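PDB 6XMY: 4-hydroxythreonine-4-phosphate dehydrogenase from Legionella pneumophila subsp. pneumophila, which probably catalyses the NAD(P)-dependent oxidation of 4-(phosphooxy)-L-threonine, whose product decarboxylates to 3-amino-2-oxopropyl phosphate, in pyridoxine 5'-phosphate biosynthesis. Local coordinates for residues Cys157-Val162 against Lys276-Asn281; Ser16-Gly21 against Ala97-Leu102; Lys58-Ser63 against Ala72-Val77; Asp144-Glu149 against Gly289-Arg294. All coordinates share one frame; numbering follows the deposited sequence.

In the fold
Contact 2 is the buried one, a loop after strand 12-15 packed on helix 96-111 through apolar side chains and a bound water; contacts 1, 3 and 4 lie at the surface. Contact 3 joins two strands by a regular backbone ladder, away from the annotated sites, whereas contacts 1 and 4 are side-chain packings of loops and helix ends with no backbone pairing. Helix 96-111 carries one side of contact 2 and touches F146 and I292 of contact 4. Contacts 1 and 4 lie on opposite sides of the chain's centre, yet each holds a residue beside a bound group: F280 meets NAD and R294 a sulfate. Contacts 1 and 3 are about 32 Å apart, centre to centre.

Contact 1 of 4, residues Cys157-Val162 against Lys276-Asn281; sequences CSQMKV and KYAGFN. With NAD (nicotinamide-adenine-dinucleotide), chain B.
Q159 and C157 meet A278 and G279 in a small surface packing between the turn of a beta-hairpin and the C-terminal end of helix 268-279. The turn joins strands 152-156 and 161-164 and is closed by C157 N bonding to M160 O at 3.0 Å, with a weaker return bond from M160 N to C157 O. CG of Q159, anti to the carbonyl carbon (chi1 -68°), lies 4.2 Å from A278 CB, and the bend at chi2 (87°) then turns the amide to the helix end. There NE2 comes within 3.3 Å of A278 O, but at an angle too poor for a hydrogen bond. G279 has no side chain, and its bare CA is approached by Q159 OE1 at 4.3 Å and by C157 SG at 4.5 Å. F280 turns from the hairpin to the cofactor: C8A of the NAD adenine lies at the edge of its ring, near the ring plane, 3.8 Å from CZ. M160 CE meets A278 CB at 4.5 Å, and M160 also rests on V274 and L275 of helix 268-279 and on Y263 of strand 262-265, while S158 N bonds to E282 beyond the helix.

Contact 2 of 4, residues Ser16-Gly21 against Ala97-Leu102; sequences SGEPAG and AYVMEL
P19 and Y98 slide past each other in opposite directions, the proline ring against one side of the tyrosine: CG of P19 comes 3.7 Å from CE2 of Y98, neither squarely over the face nor at the edge. Next to it, V99 meets P19 at a slant. Its CG2 methyl, set anti to the carbonyl carbon of V99, lies 3.6 Å from P19 CD and also packs near G17 O and E18 CA. One turn further along the helix, CD1 of L102 comes up under the loop backbone, 3.6 Å from G17 N, while L102 CG covers part of one Y98 face near its rim. The phenol end is polar. A water in the plane of the Y98 ring, at its edge, is 2.7 Å from Y98 OH and donates to both S16 OG and G17 O, each at 2.8 Å; beyond the two segments Y98 OH also accepts from D42 N, and S16 OG bonds to L40 O. These polar atoms are thus satisfied inside a buried apolar contact. E18 starts away from the helix, and the bend at chi2 (54°) lets OE1 take A20 N at 3.0 Å, on the anti side and 30° out of the carboxylate plane, which braces the type I turn E18-G21; OE2 stays 4.0 Å from V99 CG2. The arrangement is that of a loop following a parallel strand of an alpha/beta fold and seated on a helix beside the cofactor site: E18 touches T301 and V99 touches V123, both NAD-binding residues.

Contact 3 of 4, residues Lys58-Ser63 against Ala72-Val77; sequences KFLEYS and AGYLTV
With CG anti to the carbonyl carbon in both K58 and Y74 (chi1 about -67°), the two side chains rise together on one face of a parallel strand pair and cross. CB of K58 is 3.7 Å from CD2 of Y74, and CD of K58 passes 3.8 Å from Y74 OH, so the aliphatic part of the lysine flanks the phenol before its amine leads away. From the next position on this face, L60 brings CD1 to 3.9 Å from the same Y74 CD2, on the side of the ring plane opposite K58 CB, both approaching obliquely. On the other face F59 and L75 lie side by side, pointing the same way. L75 takes the alternative rotation (chi1 -164°, CG opposite its backbone N), and its CD2 comes 4.0 Å from F59 CE1, while V77 CG2 meets the ring edge at CD1. T76 points its CG2 methyl to the end of the strand, 3.6 Å from Y62 CA and near the edge of the Y62 ring. Between the two faces run five backbone bonds: K58 N to G73 O, L75 N to K58 O, L60 N to L75 O, V77 N to L60 O at 2.8 Å, and Y62 N to V77 O, which closes the ladder where the chain leaves the strand. T76 pairs onward with I39 of strand 37-41. Within this chain 58-61 is an edge strand: main-chain bonds supply the directional grip, F59, L75 and V77 face helices 23-29 and 43-52, and K58, L60 and Y74 form the more exposed side.

Contact 4 of 4, residues Asp144-Glu149 against Gly289-Arg294; sequences DFFEVE and GLPIIR. With SO4 (sulfate ion), chain C.
F146 reaches from the end of helix 138-145 onto residues 289-292, with CG anti to the carbonyl carbon (chi1 -69°), which carries the ring to P291. From the start of the side chain, CB and CG lie beside P291 CD; CD1 is pressed against P291 CG at 3.4 Å. CD2 touches L290 CD2 at 4.0 Å, and further out CE2 meets I292 CD1 at 3.8 Å, with CZ at the tip resting on the same isoleucine. P291, L290 and I292 thus line one side of the ring, L290 and I292 crossing the side chain at about a right angle. P291 CD makes a CH-pi contact, 4.1 Å from the F146 ring centroid and 29° off the normal, while on the opposite face CD1 of F145 sits 3.6 Å above the ring plane, over its centre. The helix ends in a Schellman motif in which E147 takes a positive phi, and the chain turns to bring V148 CG1 to 3.5 Å from G289 O. R294 turns to a sulfate, probably from the crystallisation liquor: NH1 and NH2 both bond to its O1, at 3.0 and 2.9 Å, the oxygen lying in the guanidinium plane. H138, T139 and N285 also bind this anion and, like R294, are predicted substrate residues, so it probably occupies an anion position of the substrate site. F146 and I292 pack against helix 96-111, at A107, S111 and C110, while I293 faces helix 314-328 and R294 begins strand 294-297.

Contact 1 of 4, residues Cys157-Val162 against Lys276-Asn281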
# COMPACT_ATOMS: atom_id res chain seq x y z
N CYS A 157 1.32 -11.22 -0.69
CA CYS A 157 2.36 -11.91 -1.44
C CYS A 157 1.86 -13.33 -1.69
O CYS A 157 0.77 -13.71 -1.24
CB CYS A 157 3.69 -11.89 -0.68
SG CYS A 157 3.61 -12.65 0.98
N SER A 158 2.65 -14.13 -2.40
CA SER A 158 2.22 -15.49 -2.70
C SER A 158 2.04 -16.32 -1.43
O SER A 158 1.21 -17.24 -1.41
CB SER A 158 3.18 -16.17 -3.67
OG SER A 158 4.40 -16.48 -3.01
N GLN A 159 2.79 -16.01 -0.37
CA GLN A 159 2.72 -16.81 0.85
C GLN A 159 1.45 -16.52 1.64
O GLN A 159 0.87 -17.43 2.25
CB GLN A 159 3.94 -16.56 1.73
CG GLN A 159 5.26 -17.08 1.18
CD GLN A 159 5.96 -16.08 0.26
OE1 GLN A 159 5.40 -15.06 -0.12
NE2 GLN A 159 7.21 -16.39 -0.10
N MET A 160 1.01 -15.27 1.65
CA MET A 160 -0.06 -14.90 2.57
C MET A 160 -0.57 -13.50 2.24
O MET A 160 0.10 -12.71 1.57
CB MET A 160 0.42 -14.93 4.02
CG MET A 160 1.54 -13.94 4.31
SD MET A 160 2.18 -14.03 5.99
CE MET A 160 3.00 -15.64 5.96
N LYS A 161 -1.76 -13.22 2.73
CA LYS A 161 -2.31 -11.87 2.77
C LYS A 161 -2.54 -11.53 4.23
O LYS A 161 -3.05 -12.36 5.00
CB LYS A 161 -3.65 -11.82 2.02
CG LYS A 161 -3.54 -12.06 0.52
CD LYS A 161 -4.91 -11.98 -0.13
CE LYS A 161 -4.84 -12.10 -1.64
NZ LYS A 161 -4.25 -13.40 -2.09
N VAL A 162 -2.15 -10.32 4.64
CA VAL A 162 -2.33 -9.86 6.01
C VAL A 162 -3.01 -8.50 5.97
O VAL A 162 -2.43 -7.53 5.46
CB VAL A 162 -1.00 -9.78 6.78
CG1 VAL A 162 -1.26 -9.19 8.16
CG2 VAL A 162 -0.37 -11.16 6.90
N LYS A 276 6.70 -9.55 5.83
CA LYS A 276 7.88 -9.04 5.16
C LYS A 276 9.05 -10.01 5.26
O LYS A 276 9.85 -10.09 4.33
CB LYS A 276 8.24 -7.65 5.70
CG LYS A 276 7.20 -6.60 5.34
CD LYS A 276 7.66 -5.19 5.66
CE LYS A 276 6.55 -4.19 5.46
NZ LYS A 276 7.07 -2.79 5.59
N TYR A 277 9.14 -10.76 6.35
CA TYR A 277 10.17 -11.79 6.43
C TYR A 277 9.99 -12.81 5.31
O TYR A 277 10.96 -13.23 4.67
CB TYR A 277 10.12 -12.46 7.80
CG TYR A 277 11.23 -13.45 8.03
CD1 TYR A 277 12.49 -13.03 8.43
CD2 TYR A 277 11.02 -14.81 7.83
CE1 TYR A 277 13.52 -13.93 8.65
CE2 TYR A 277 12.04 -15.72 8.05
CZ TYR A 277 13.28 -15.28 8.45
OH TYR A 277 14.30 -16.18 8.67
N ALA A 278 8.74 -13.20 5.05
CA ALA A 278 8.46 -14.19 4.02
C ALA A 278 8.57 -13.62 2.61
O ALA A 278 9.02 -14.32 1.69
CB ALA A 278 7.06 -14.77 4.23
N GLY A 279 8.17 -12.36 2.39
CA GLY A 279 8.02 -11.89 1.03
C GLY A 279 8.36 -10.44 0.74
O GLY A 279 7.78 -9.85 -0.18
N PHE A 280 9.33 -9.88 1.46
CA PHE A 280 9.66 -8.45 1.36
C PHE A 280 9.78 -7.97 -0.09
O PHE A 280 9.26 -6.90 -0.44
CB PHE A 280 10.97 -8.20 2.11
CG PHE A 280 11.33 -6.74 2.24
CD1 PHE A 280 12.57 -6.29 1.82
CD2 PHE A 280 10.46 -5.84 2.82
CE1 PHE A 280 12.92 -4.96 1.96
CE2 PHE A 280 10.81 -4.52 2.97
CZ PHE A 280 12.04 -4.07 2.54
N ASN A 281 10.48 -8.71 -0.94
CA ASN A 281 10.77 -8.23 -2.29
C ASN A 281 9.69 -8.58 -3.31
O ASN A 281 9.86 -8.31 -4.50
CB ASN A 281 12.15 -8.69 -2.76
CG ASN A 281 13.25 -8.12 -1.91
OD1 ASN A 281 13.34 -6.91 -1.72
ND2 ASN A 281 14.09 -8.99 -1.37
PA NAD B . 12.50 1.29 5.05
O1A NAD B . 12.92 2.65 4.52
O2A NAD B . 11.91 0.13 4.28
O5B NAD B . 14.03 0.73 5.60
C5B NAD B . 13.94 -0.55 6.18
C4B NAD B . 15.11 -1.42 5.71
O4B NAD B . 14.78 -1.97 4.41
C3B NAD B . 16.38 -0.53 5.54
O3B NAD B . 17.46 -1.35 5.93
C2B NAD B . 16.36 -0.21 4.01
O2B NAD B . 17.63 -0.02 3.48
C1B NAD B . 15.76 -1.55 3.46
N9A NAD B . 15.00 -1.36 2.23
C8A NAD B . 13.78 -0.69 2.02
N7A NAD B . 13.37 -0.75 0.77
C5A NAD B . 14.34 -1.50 0.11
C6A NAD B . 14.48 -1.92 -1.23
N6A NAD B . 13.53 -1.59 -2.15
N1A NAD B . 15.57 -2.66 -1.61
C2A NAD B . 16.48 -2.96 -0.64
N3A NAD B . 16.49 -2.64 0.67
C4A NAD B . 15.38 -1.90 1.01
O3 NAD B . 11.49 1.66 6.27
PN NAD B . 11.80 2.37 7.65
O1N NAD B . 10.95 1.82 8.76
O2N NAD B . 13.25 2.75 7.72
O5D NAD B . 11.02 3.95 7.47
C5D NAD B . 11.61 4.80 6.54
C4D NAD B . 10.54 5.80 6.10
O4D NAD B . 9.70 5.13 5.13
C3D NAD B . 9.61 6.18 7.30
O3D NAD B . 9.26 7.52 7.11
C2D NAD B . 8.39 5.25 7.10
O2D NAD B . 7.17 5.77 7.56
C1D NAD B . 8.35 5.31 5.54
N1N NAD B . 7.57 4.17 4.96
C2N NAD B . 6.72 4.50 3.94
C3N NAD B . 5.95 3.51 3.32
C7N NAD B . 5.08 3.97 2.21
O7N NAD B . 5.09 5.15 1.84
N7N NAD B . 4.29 3.01 1.61
C4N NAD B . 6.05 2.17 3.75
C5N NAD B . 6.94 1.87 4.80
C6N NAD B . 7.70 2.89 5.41

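Contact 2 of 4, residues Ser16-Gly21 against Ala97-Leu102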
# COMPACT_ATOMS: atom_id res chain seq x y z
N SER A 16 5.78 9.11 -7.53
CA SER A 16 7.19 8.85 -7.27
C SER A 16 7.62 9.11 -5.83
O SER A 16 8.77 8.82 -5.49
CB SER A 16 8.06 9.60 -8.28
OG SER A 16 7.95 11.01 -8.14
N GLY A 17 6.74 9.64 -4.97
CA GLY A 17 6.98 9.61 -3.54
C GLY A 17 8.02 10.62 -3.06
O GLY A 17 8.23 11.67 -3.67
N GLU A 18 8.63 10.30 -1.93
CA GLU A 18 9.62 11.19 -1.32
C GLU A 18 10.81 11.36 -2.27
O GLU A 18 11.45 10.37 -2.63
CB GLU A 18 10.07 10.61 0.02
CG GLU A 18 11.35 11.21 0.57
CD GLU A 18 11.31 12.72 0.68
OE1 GLU A 18 12.30 13.35 0.26
OE2 GLU A 18 10.31 13.27 1.18
N PRO A 19 11.10 12.58 -2.73
CA PRO A 19 12.07 12.72 -3.82
C PRO A 19 13.49 12.40 -3.43
O PRO A 19 14.28 11.99 -4.30
CB PRO A 19 11.93 14.20 -4.23
CG PRO A 19 11.35 14.87 -3.03
CD PRO A 19 10.45 13.86 -2.39
N ALA A 20 13.85 12.55 -2.14
CA ALA A 20 15.21 12.26 -1.69
C ALA A 20 15.44 10.77 -1.46
O ALA A 20 16.59 10.36 -1.25
CB ALA A 20 15.50 13.02 -0.39
N GLY A 21 14.38 9.97 -1.47
CA GLY A 21 14.46 8.54 -1.25
C GLY A 21 14.50 7.76 -2.55
O GLY A 21 14.74 8.30 -3.63
N ALA A 97 5.33 19.58 0.76
CA ALA A 97 4.12 19.95 0.02
C ALA A 97 4.11 19.35 -1.38
O ALA A 97 3.04 18.97 -1.89
CB ALA A 97 4.00 21.48 -0.03
N TYR A 98 5.28 19.23 -2.00
CA TYR A 98 5.38 18.56 -3.29
C TYR A 98 4.90 17.11 -3.19
O TYR A 98 4.13 16.65 -4.04
CB TYR A 98 6.83 18.63 -3.76
CG TYR A 98 7.27 17.56 -4.73
CD1 TYR A 98 7.05 17.69 -6.10
CD2 TYR A 98 7.92 16.42 -4.28
CE1 TYR A 98 7.47 16.71 -6.98
CE2 TYR A 98 8.35 15.44 -5.15
CZ TYR A 98 8.12 15.59 -6.51
OH TYR A 98 8.55 14.62 -7.39
N VAL A 99 5.35 16.39 -2.16
CA VAL A 99 4.92 15.00 -1.98
C VAL A 99 3.41 14.94 -1.83
O VAL A 99 2.74 14.10 -2.45
CB VAL A 99 5.65 14.35 -0.79
CG1 VAL A 99 5.04 12.99 -0.50
CG2 VAL A 99 7.15 14.24 -1.07
N MET A 100 2.85 15.83 -1.00
CA MET A 100 1.40 15.83 -0.82
C MET A 100 0.69 16.18 -2.11
O MET A 100 -0.43 15.70 -2.34
CB MET A 100 0.99 16.77 0.31
CG MET A 100 1.52 16.35 1.68
SD MET A 100 1.19 14.64 2.15
CE MET A 100 -0.58 14.63 2.11
N GLU A 101 1.31 16.99 -2.97
CA GLU A 101 0.71 17.30 -4.27
C GLU A 101 0.65 16.06 -5.15
O GLU A 101 -0.35 15.83 -5.84
CB GLU A 101 1.46 18.42 -4.98
CG GLU A 101 0.69 18.99 -6.18
CD GLU A 101 -0.55 19.75 -5.77
OE1 GLU A 101 -0.55 20.34 -4.67
OE2 GLU A 101 -1.53 19.75 -6.54
N LEU A 102 1.69 15.22 -5.11
CA LEU A 102 1.65 13.96 -5.84
C LEU A 102 0.48 13.10 -5.38
O LEU A 102 -0.24 12.52 -6.20
CB LEU A 102 2.95 13.18 -5.64
CG LEU A 102 4.29 13.87 -5.97
CD1 LEU A 102 5.44 12.88 -5.77
CD2 LEU A 102 4.30 14.44 -7.39
O HOH W 1 9.33 12.37 -6.17

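Contact 3 of 4, residues Lys58-Ser63 against Ala72-Val77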
# COMPACT_ATOMS: atom_id res chain seq x y z
N LYS A 58 14.86 7.87 -22.17
CA LYS A 58 14.24 8.95 -22.92
C LYS A 58 12.92 9.31 -22.25
O LYS A 58 12.04 8.46 -22.10
CB LYS A 58 14.04 8.56 -24.38
CG LYS A 58 15.36 8.41 -25.13
CD LYS A 58 15.15 7.82 -26.50
CE LYS A 58 16.48 7.47 -27.16
NZ LYS A 58 17.39 8.64 -27.23
N PHE A 59 12.79 10.56 -21.85
CA PHE A 59 11.62 11.01 -21.11
C PHE A 59 10.63 11.69 -22.05
O PHE A 59 11.01 12.51 -22.89
CB PHE A 59 12.03 12.00 -20.02
CG PHE A 59 12.88 11.38 -18.95
CD1 PHE A 59 12.30 10.77 -17.85
CD2 PHE A 59 14.27 11.39 -19.05
CE1 PHE A 59 13.09 10.19 -16.87
CE2 PHE A 59 15.06 10.82 -18.07
CZ PHE A 59 14.46 10.22 -16.98
N LEU A 60 9.35 11.35 -21.88
CA LEU A 60 8.27 12.00 -22.60
C LEU A 60 7.36 12.67 -21.59
O LEU A 60 7.08 12.11 -20.53
CB LEU A 60 7.45 10.97 -23.39
CG LEU A 60 8.19 10.20 -24.50
CD1 LEU A 60 7.35 9.03 -24.97
CD2 LEU A 60 8.51 11.13 -25.65
N GLU A 61 6.88 13.86 -21.91
CA GLU A 61 5.85 14.47 -21.08
C GLU A 61 4.48 13.90 -21.45
O GLU A 61 4.15 13.75 -22.63
CB GLU A 61 5.87 15.99 -21.23
CG GLU A 61 7.16 16.59 -20.66
CD GLU A 61 7.11 18.10 -20.57
OE1 GLU A 61 6.02 18.68 -20.75
OE2 GLU A 61 8.18 18.70 -20.32
N TYR A 62 3.70 13.58 -20.43
CA TYR A 62 2.40 12.96 -20.63
C TYR A 62 1.49 13.84 -21.48
O TYR A 62 1.43 15.06 -21.31
CB TYR A 62 1.72 12.72 -19.28
CG TYR A 62 0.31 12.21 -19.47
CD1 TYR A 62 0.08 10.89 -19.85
CD2 TYR A 62 -0.79 13.05 -19.32
CE1 TYR A 62 -1.21 10.42 -20.06
CE2 TYR A 62 -2.07 12.59 -19.53
CZ TYR A 62 -2.28 11.28 -19.89
OH TYR A 62 -3.56 10.83 -20.11
N SER A 63 0.77 13.18 -22.39
CA SER A 63 -0.32 13.78 -23.13
C SER A 63 -1.43 12.74 -23.26
O SER A 63 -1.15 11.58 -23.61
CB SER A 63 0.10 14.23 -24.53
OG SER A 63 -1.07 14.44 -25.30
N ALA A 72 9.76 0.09 -24.20
CA ALA A 72 10.97 0.00 -23.39
C ALA A 72 11.93 1.14 -23.74
O ALA A 72 12.05 1.53 -24.91
CB ALA A 72 11.65 -1.35 -23.61
N GLY A 73 12.60 1.68 -22.72
CA GLY A 73 13.55 2.75 -22.91
C GLY A 73 12.97 4.14 -22.80
O GLY A 73 13.73 5.12 -22.78
N TYR A 74 11.65 4.26 -22.73
CA TYR A 74 10.98 5.54 -22.54
C TYR A 74 10.30 5.56 -21.19
O TYR A 74 9.92 4.52 -20.64
CB TYR A 74 9.94 5.78 -23.65
CG TYR A 74 10.58 5.96 -25.00
CD1 TYR A 74 10.97 4.87 -25.75
CD2 TYR A 74 10.82 7.24 -25.51
CE1 TYR A 74 11.57 5.03 -26.99
CE2 TYR A 74 11.42 7.40 -26.74
CZ TYR A 74 11.78 6.30 -27.47
OH TYR A 74 12.37 6.48 -28.70
N LEU A 75 10.17 6.75 -20.64
CA LEU A 75 9.41 6.93 -19.41
C LEU A 75 8.57 8.19 -19.59
O LEU A 75 9.10 9.26 -19.91
CB LEU A 75 10.34 7.07 -18.21
CG LEU A 75 9.63 6.88 -16.87
CD1 LEU A 75 9.05 5.49 -16.73
CD2 LEU A 75 10.64 7.16 -15.78
N THR A 76 7.26 8.04 -19.39
CA THR A 76 6.33 9.15 -19.53
C THR A 76 6.06 9.75 -18.16
O THR A 76 5.78 9.01 -17.20
CB THR A 76 5.04 8.68 -20.19
OG1 THR A 76 5.34 8.26 -21.54
CG2 THR A 76 4.00 9.80 -20.23
N VAL A 77 6.15 11.07 -18.06
CA VAL A 77 6.08 11.79 -16.80
C VAL A 77 4.99 12.85 -16.88
O VAL A 77 4.89 13.57 -17.89
CB VAL A 77 7.45 12.46 -16.49
CG1 VAL A 77 7.39 13.23 -15.17
CG2 VAL A 77 8.58 11.42 -16.49

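Contact 4 of 4, residues Asp144-Glu149 against Gly289-Arg294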
# COMPACT_ATOMS: atom_id res chain seq x y z
N ASP A 144 -9.51 9.82 3.85
CA ASP A 144 -10.03 11.18 4.04
C ASP A 144 -10.38 11.84 2.71
O ASP A 144 -11.44 12.47 2.59
CB ASP A 144 -9.02 12.03 4.81
CG ASP A 144 -8.87 11.61 6.26
OD1 ASP A 144 -9.66 10.76 6.72
OD2 ASP A 144 -7.97 12.13 6.95
N PHE A 145 -9.51 11.70 1.71
CA PHE A 145 -9.74 12.34 0.41
C PHE A 145 -11.06 11.87 -0.20
O PHE A 145 -11.82 12.68 -0.73
CB PHE A 145 -8.58 12.03 -0.53
CG PHE A 145 -8.69 12.69 -1.88
CD1 PHE A 145 -9.42 12.09 -2.90
CD2 PHE A 145 -8.07 13.90 -2.13
CE1 PHE A 145 -9.53 12.70 -4.14
CE2 PHE A 145 -8.18 14.51 -3.38
CZ PHE A 145 -8.91 13.91 -4.38
N PHE A 146 -11.33 10.57 -0.12
CA PHE A 146 -12.53 10.00 -0.72
C PHE A 146 -13.70 9.92 0.25
O PHE A 146 -14.76 9.40 -0.11
CB PHE A 146 -12.22 8.62 -1.31
CG PHE A 146 -11.34 8.69 -2.52
CD1 PHE A 146 -11.84 9.16 -3.72
CD2 PHE A 146 -10.00 8.33 -2.46
CE1 PHE A 146 -11.04 9.24 -4.85
CE2 PHE A 146 -9.19 8.40 -3.58
CZ PHE A 146 -9.71 8.86 -4.78
N GLU A 147 -13.53 10.46 1.46
CA GLU A 147 -14.57 10.45 2.49
C GLU A 147 -15.13 9.05 2.73
O GLU A 147 -16.34 8.85 2.83
CB GLU A 147 -15.67 11.47 2.17
CG GLU A 147 -15.12 12.84 1.85
CD GLU A 147 -16.00 13.95 2.38
OE1 GLU A 147 -15.75 14.40 3.53
OE2 GLU A 147 -16.93 14.36 1.67
N VAL A 148 -14.23 8.08 2.82
CA VAL A 148 -14.58 6.69 3.13
C VAL A 148 -14.31 6.46 4.62
O VAL A 148 -13.21 6.75 5.11
CB VAL A 148 -13.76 5.72 2.26
CG1 VAL A 148 -14.07 4.28 2.64
CG2 VAL A 148 -14.06 5.96 0.79
N GLU A 149 -15.30 5.92 5.33
CA GLU A 149 -15.14 5.70 6.76
C GLU A 149 -14.15 4.58 7.05
O GLU A 149 -13.28 4.73 7.92
CB GLU A 149 -16.49 5.40 7.42
CG GLU A 149 -16.36 4.92 8.85
CD GLU A 149 -17.68 4.84 9.57
OE1 GLU A 149 -18.00 5.77 10.34
OE2 GLU A 149 -18.42 3.85 9.35
N GLY A 289 -11.25 -0.59 -0.20
CA GLY A 289 -12.38 0.23 0.19
C GLY A 289 -12.45 1.61 -0.45
O GLY A 289 -13.40 2.35 -0.16
N LEU A 290 -11.48 1.99 -1.27
CA LEU A 290 -11.56 3.26 -1.98
C LEU A 290 -12.32 3.08 -3.29
O LEU A 290 -12.44 1.96 -3.79
CB LEU A 290 -10.15 3.74 -2.32
CG LEU A 290 -9.17 3.95 -1.17
CD1 LEU A 290 -7.81 4.27 -1.76
CD2 LEU A 290 -9.64 5.05 -0.23
N PRO A 291 -12.81 4.17 -3.89
CA PRO A 291 -13.41 4.06 -5.22
C PRO A 291 -12.40 3.96 -6.35
O PRO A 291 -12.79 3.86 -7.51
CB PRO A 291 -14.23 5.36 -5.34
CG PRO A 291 -13.56 6.31 -4.45
CD PRO A 291 -12.97 5.51 -3.31
N ILE A 292 -11.11 3.99 -6.02
CA ILE A 292 -10.04 3.76 -6.98
C ILE A 292 -9.22 2.56 -6.50
O ILE A 292 -9.28 2.15 -5.34
CB ILE A 292 -9.11 4.98 -7.15
CG1 ILE A 292 -8.40 5.31 -5.83
CG2 ILE A 292 -9.90 6.18 -7.69
CD1 ILE A 292 -7.16 6.19 -5.98
N ILE A 293 -8.44 2.01 -7.43
CA ILE A 293 -7.43 1.01 -7.11
C ILE A 293 -6.18 1.75 -6.68
O ILE A 293 -5.72 2.67 -7.37
CB ILE A 293 -7.13 0.15 -8.34
CG1 ILE A 293 -8.37 -0.62 -8.80
CG2 ILE A 293 -5.94 -0.76 -8.07
CD1 ILE A 293 -8.29 -1.05 -10.24
N ARG A 294 -5.63 1.37 -5.53
CA ARG A 294 -4.35 1.92 -5.08
C ARG A 294 -3.50 0.80 -4.51
O ARG A 294 -3.92 0.14 -3.55
CB ARG A 294 -4.53 3.04 -4.05
CG ARG A 294 -3.19 3.59 -3.54
CD ARG A 294 -2.85 3.02 -2.17
NE ARG A 294 -1.48 3.33 -1.76
CZ ARG A 294 -1.05 3.29 -0.49
NH1 ARG A 294 -1.89 2.99 0.49
NH2 ARG A 294 0.22 3.57 -0.21
S SO4 C . 0.65 3.71 3.85
O1 SO4 C . 0.20 3.05 2.63
O2 SO4 C . 1.37 4.92 3.49
O3 SO4 C . -0.53 4.09 4.63
O4 SO4 C . 1.54 2.86 4.66